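Local coordinates for protein exonuclease mut-7 homolog (Aedes aegypti, PDB 7JW2) that probably trims the 3' ends of AGO1-bound microRNAs as a magnesium-dependent 3'-5' exoribonuclease, of which this chain is the exonuclease domain, at residues A[11-16]-A[60-65]. Numbering follows the deposited sequence.
Sequences HVHLVD and DVYMID
Parallel pairing of edge strand 12-15 with strand 61-65, in the mixed sheet of this RNase H-like exonuclease domain, illustrates how side chains can reinforce a backbone register. H13 stands at the centre: its N donates to V61 O (2.8 Å) while its O accepts from M63 N, and three more backbone bonds join V61 N to H11 O, V15 N to M63 O and D65 N to V15 O. At the strand starts, D60 OD2 receives two imidazole N-H groups from opposite faces of the carboxylate. H13 NE2 meets D60 OD2 on the anti side, tilted out of the carboxylate plane, at 2.8 Å and almost straight (176°), whereas H11 ND1 meets D60 OD2 from above that plane at 3.0 Å. Each bond lies in its ring plane and helps hold its own imidazole in orientation. With CG of H13 beside its backbone N (chi1 -47°), the ring runs alongside Y62, the two planes 23° apart and offset with little overlap; H13 CD2 lies over one face of the Y62 ring, 3.5 Å from Y62 CE2. On the face carrying V12, L14 and M63, M63 bends at chi3, bringing CE to V12 CG1 (3.6 Å). Helix 18-28 packs against V15, Y62 and I64, its D27 hydrogen-bonded to Y62 OH; helix 179-205 covers V61 and M63, and strand 50-56 continues the sheet antiparallel.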
ATOM      1  N   HIS A  11      -9.769   2.089  16.256  1.00 29.27           N
ATOM      2  CA  HIS A  11      -9.998   1.318  15.042  1.00 26.51           C
ATOM      3  C   HIS A  11     -10.779   2.112  14.002  1.00 23.59           C
ATOM      4  O   HIS A  11     -11.303   1.530  13.047  1.00 23.72           O
ATOM      5  CB  HIS A  11     -10.704   0.003  15.378  1.00 25.67           C
ATOM      6  CG  HIS A  11      -9.821  -0.974  16.088  1.00 30.46           C
ATOM      7  ND1 HIS A  11      -8.884  -1.740  15.431  1.00 30.71           N
ATOM      8  CD2 HIS A  11      -9.708  -1.286  17.402  1.00 34.96           C
ATOM      9  CE1 HIS A  11      -8.242  -2.495  16.305  1.00 33.13           C
ATOM     10  NE2 HIS A  11      -8.721  -2.235  17.509  1.00 35.36           N
ATOM     11  N   VAL A  12     -10.870   3.429  14.182  1.00 23.40           N
ATOM     12  CA  VAL A  12     -11.445   4.348  13.206  1.00 20.78           C
ATOM     13  C   VAL A  12     -10.311   5.235  12.715  1.00 21.72           C
ATOM     14  O   VAL A  12      -9.685   5.944  13.514  1.00 26.66           O
ATOM     15  CB  VAL A  12     -12.577   5.183  13.818  1.00 22.51           C
ATOM     16  CG1 VAL A  12     -13.128   6.158  12.804  1.00 22.70           C
ATOM     17  CG2 VAL A  12     -13.670   4.260  14.356  1.00 24.82           C
ATOM     18  N   HIS A  13     -10.042   5.206  11.407  1.00 18.91           N
ATOM     19  CA  HIS A  13      -8.817   5.769  10.846  1.00 20.53           C
ATOM     20  C   HIS A  13      -9.141   6.852   9.831  1.00 20.20           C
ATOM     21  O   HIS A  13      -9.822   6.590   8.836  1.00 21.50           O
ATOM     22  CB  HIS A  13      -7.978   4.676  10.184  1.00 19.49           C
ATOM     23  CG  HIS A  13      -7.832   3.447  11.019  1.00 21.25           C
ATOM     24  ND1 HIS A  13      -6.905   3.340  12.035  1.00 26.86           N
ATOM     25  CD2 HIS A  13      -8.511   2.275  11.004  1.00 21.16           C
ATOM     26  CE1 HIS A  13      -7.012   2.151  12.602  1.00 26.53           C
ATOM     27  NE2 HIS A  13      -7.977   1.485  11.992  1.00 23.23           N
ATOM     28  N   LEU A  14      -8.638   8.062  10.066  1.00 18.66           N
ATOM     29  CA  LEU A  14      -8.716   9.118   9.072  1.00 19.20           C
ATOM     30  C   LEU A  14      -7.503   8.974   8.162  1.00 18.57           C
ATOM     31  O   LEU A  14      -6.359   9.103   8.612  1.00 22.38           O
ATOM     32  CB  LEU A  14      -8.766  10.508   9.717  1.00 22.05           C
ATOM     33  CG  LEU A  14      -8.938  11.692   8.752  1.00 20.96           C
ATOM     34  CD1 LEU A  14     -10.245  11.616   7.979  1.00 20.15           C
ATOM     35  CD2 LEU A  14      -8.830  13.042   9.480  1.00 23.92           C
ATOM     36  N   VAL A  15      -7.754   8.687   6.892  1.00 15.16           N
ATOM     37  CA  VAL A  15      -6.693   8.447   5.920  1.00 15.91           C
ATOM     38  C   VAL A  15      -6.456   9.763   5.188  1.00 16.29           C
ATOM     39  O   VAL A  15      -7.249  10.165   4.330  1.00 17.16           O
ATOM     40  CB  VAL A  15      -7.062   7.306   4.970  1.00 17.41           C
ATOM     41  CG1 VAL A  15      -6.040   7.194   3.840  1.00 17.06           C
ATOM     42  CG2 VAL A  15      -7.141   6.001   5.749  1.00 18.54           C
ATOM     43  N   ASP A  16      -5.363  10.461   5.534  1.00 15.72           N
ATOM     44  CA  ASP A  16      -5.138  11.809   5.022  1.00 16.46           C
ATOM     45  C   ASP A  16      -3.717  11.983   4.508  1.00 18.22           C
ATOM     46  O   ASP A  16      -3.230  13.115   4.385  1.00 19.86           O
ATOM     47  CB  ASP A  16      -5.465  12.870   6.086  1.00 17.64           C
ATOM     48  CG  ASP A  16      -4.664  12.702   7.363  1.00 20.88           C
ATOM     49  OD1 ASP A  16      -3.815  11.793   7.442  1.00 22.28           O
ATOM     50  OD2 ASP A  16      -4.894  13.489   8.314  1.00 27.26           O
ATOM     51  N   ASP A  60     -12.323  -2.519  11.532  1.00 18.42           N
ATOM     52  CA  ASP A  60     -11.759  -1.191  11.330  1.00 19.22           C
ATOM     53  C   ASP A  60     -12.634  -0.419  10.356  1.00 18.59           C
ATOM     54  O   ASP A  60     -13.233  -0.996   9.447  1.00 18.44           O
ATOM     55  CB  ASP A  60     -10.323  -1.239  10.765  1.00 19.76           C
ATOM     56  CG  ASP A  60      -9.322  -1.867  11.726  1.00 18.88           C
ATOM     57  OD1 ASP A  60      -9.125  -3.105  11.676  1.00 21.63           O
ATOM     58  OD2 ASP A  60      -8.719  -1.112  12.517  1.00 22.21           O
ATOM     59  N   VAL A  61     -12.662   0.901  10.516  1.00 17.63           N
ATOM     60  CA  VAL A  61     -13.270   1.778   9.525  1.00 17.37           C
ATOM     61  C   VAL A  61     -12.224   2.778   9.067  1.00 17.42           C
ATOM     62  O   VAL A  61     -11.551   3.400   9.898  1.00 18.61           O
ATOM     63  CB  VAL A  61     -14.509   2.506  10.070  1.00 17.16           C
ATOM     64  CG1 VAL A  61     -15.126   3.343   8.967  1.00 17.16           C
ATOM     65  CG2 VAL A  61     -15.524   1.498  10.596  1.00 18.44           C
ATOM     66  N   TYR A  62     -12.075   2.908   7.752  1.00 14.49           N
ATOM     67  CA  TYR A  62     -11.164   3.865   7.141  1.00 14.09           C
ATOM     68  C   TYR A  62     -11.959   4.962   6.453  1.00 14.46           C
ATOM     69  O   TYR A  62     -12.919   4.689   5.734  1.00 15.41           O
ATOM     70  CB  TYR A  62     -10.264   3.164   6.123  1.00 16.09           C
ATOM     71  CG  TYR A  62      -9.434   2.053   6.712  1.00 14.68           C
ATOM     72  CD1 TYR A  62      -9.890   0.737   6.709  1.00 15.31           C
ATOM     73  CD2 TYR A  62      -8.193   2.307   7.273  1.00 15.21           C
ATOM     74  CE1 TYR A  62      -9.125  -0.284   7.242  1.00 16.46           C
ATOM     75  CE2 TYR A  62      -7.430   1.292   7.811  1.00 17.68           C
ATOM     76  CZ  TYR A  62      -7.907   0.002   7.797  1.00 17.95           C
ATOM     77  OH  TYR A  62      -7.149  -1.016   8.332  1.00 20.80           O
ATOM     78  N   MET A  63     -11.546   6.205   6.648  1.00 15.30           N
ATOM     79  CA  MET A  63     -12.214   7.336   6.015  1.00 15.09           C
ATOM     80  C   MET A  63     -11.180   8.074   5.187  1.00 14.19           C
ATOM     81  O   MET A  63     -10.317   8.757   5.754  1.00 14.14           O
ATOM     82  CB  MET A  63     -12.848   8.244   7.063  1.00 15.90           C
ATOM     83  CG  MET A  63     -13.891   7.487   7.858  1.00 14.84           C
ATOM     84  SD  MET A  63     -14.728   8.494   9.083  1.00 22.60           S
ATOM     85  CE  MET A  63     -13.440   8.727  10.275  1.00 22.46           C
ATOM     86  N   ILE A  64     -11.240   7.912   3.863  1.00 13.98           N
ATOM     87  CA  ILE A  64     -10.288   8.579   2.976  1.00 14.35           C
ATOM     88  C   ILE A  64     -10.703  10.037   2.829  1.00 12.51           C
ATOM     89  O   ILE A  64     -11.789  10.327   2.308  1.00 14.22           O
ATOM     90  CB  ILE A  64     -10.218   7.905   1.598  1.00 13.11           C
ATOM     91  CG1 ILE A  64      -9.949   6.399   1.709  1.00 14.83           C
ATOM     92  CG2 ILE A  64      -9.152   8.616   0.714  1.00 15.54           C
ATOM     93  CD1 ILE A  64     -10.272   5.680   0.407  1.00 15.99           C
ATOM     94  N   ASP A  65      -9.831  10.954   3.271  1.00 14.53           N
ATOM     95  CA  ASP A  65     -10.074  12.393   3.137  1.00 15.57           C
ATOM     96  C   ASP A  65      -9.592  12.801   1.753  1.00 13.46           C
ATOM     97  O   ASP A  65      -8.389  12.986   1.526  1.00 15.47           O
ATOM     98  CB  ASP A  65      -9.372  13.184   4.232  1.00 15.18           C
ATOM     99  CG  ASP A  65      -9.750  14.647   4.206  1.00 15.86           C
ATOM    100  OD1 ASP A  65     -10.132  15.132   3.127  1.00 16.49           O
ATOM    101  OD2 ASP A  65      -9.686  15.286   5.268  1.00 19.26           O
TER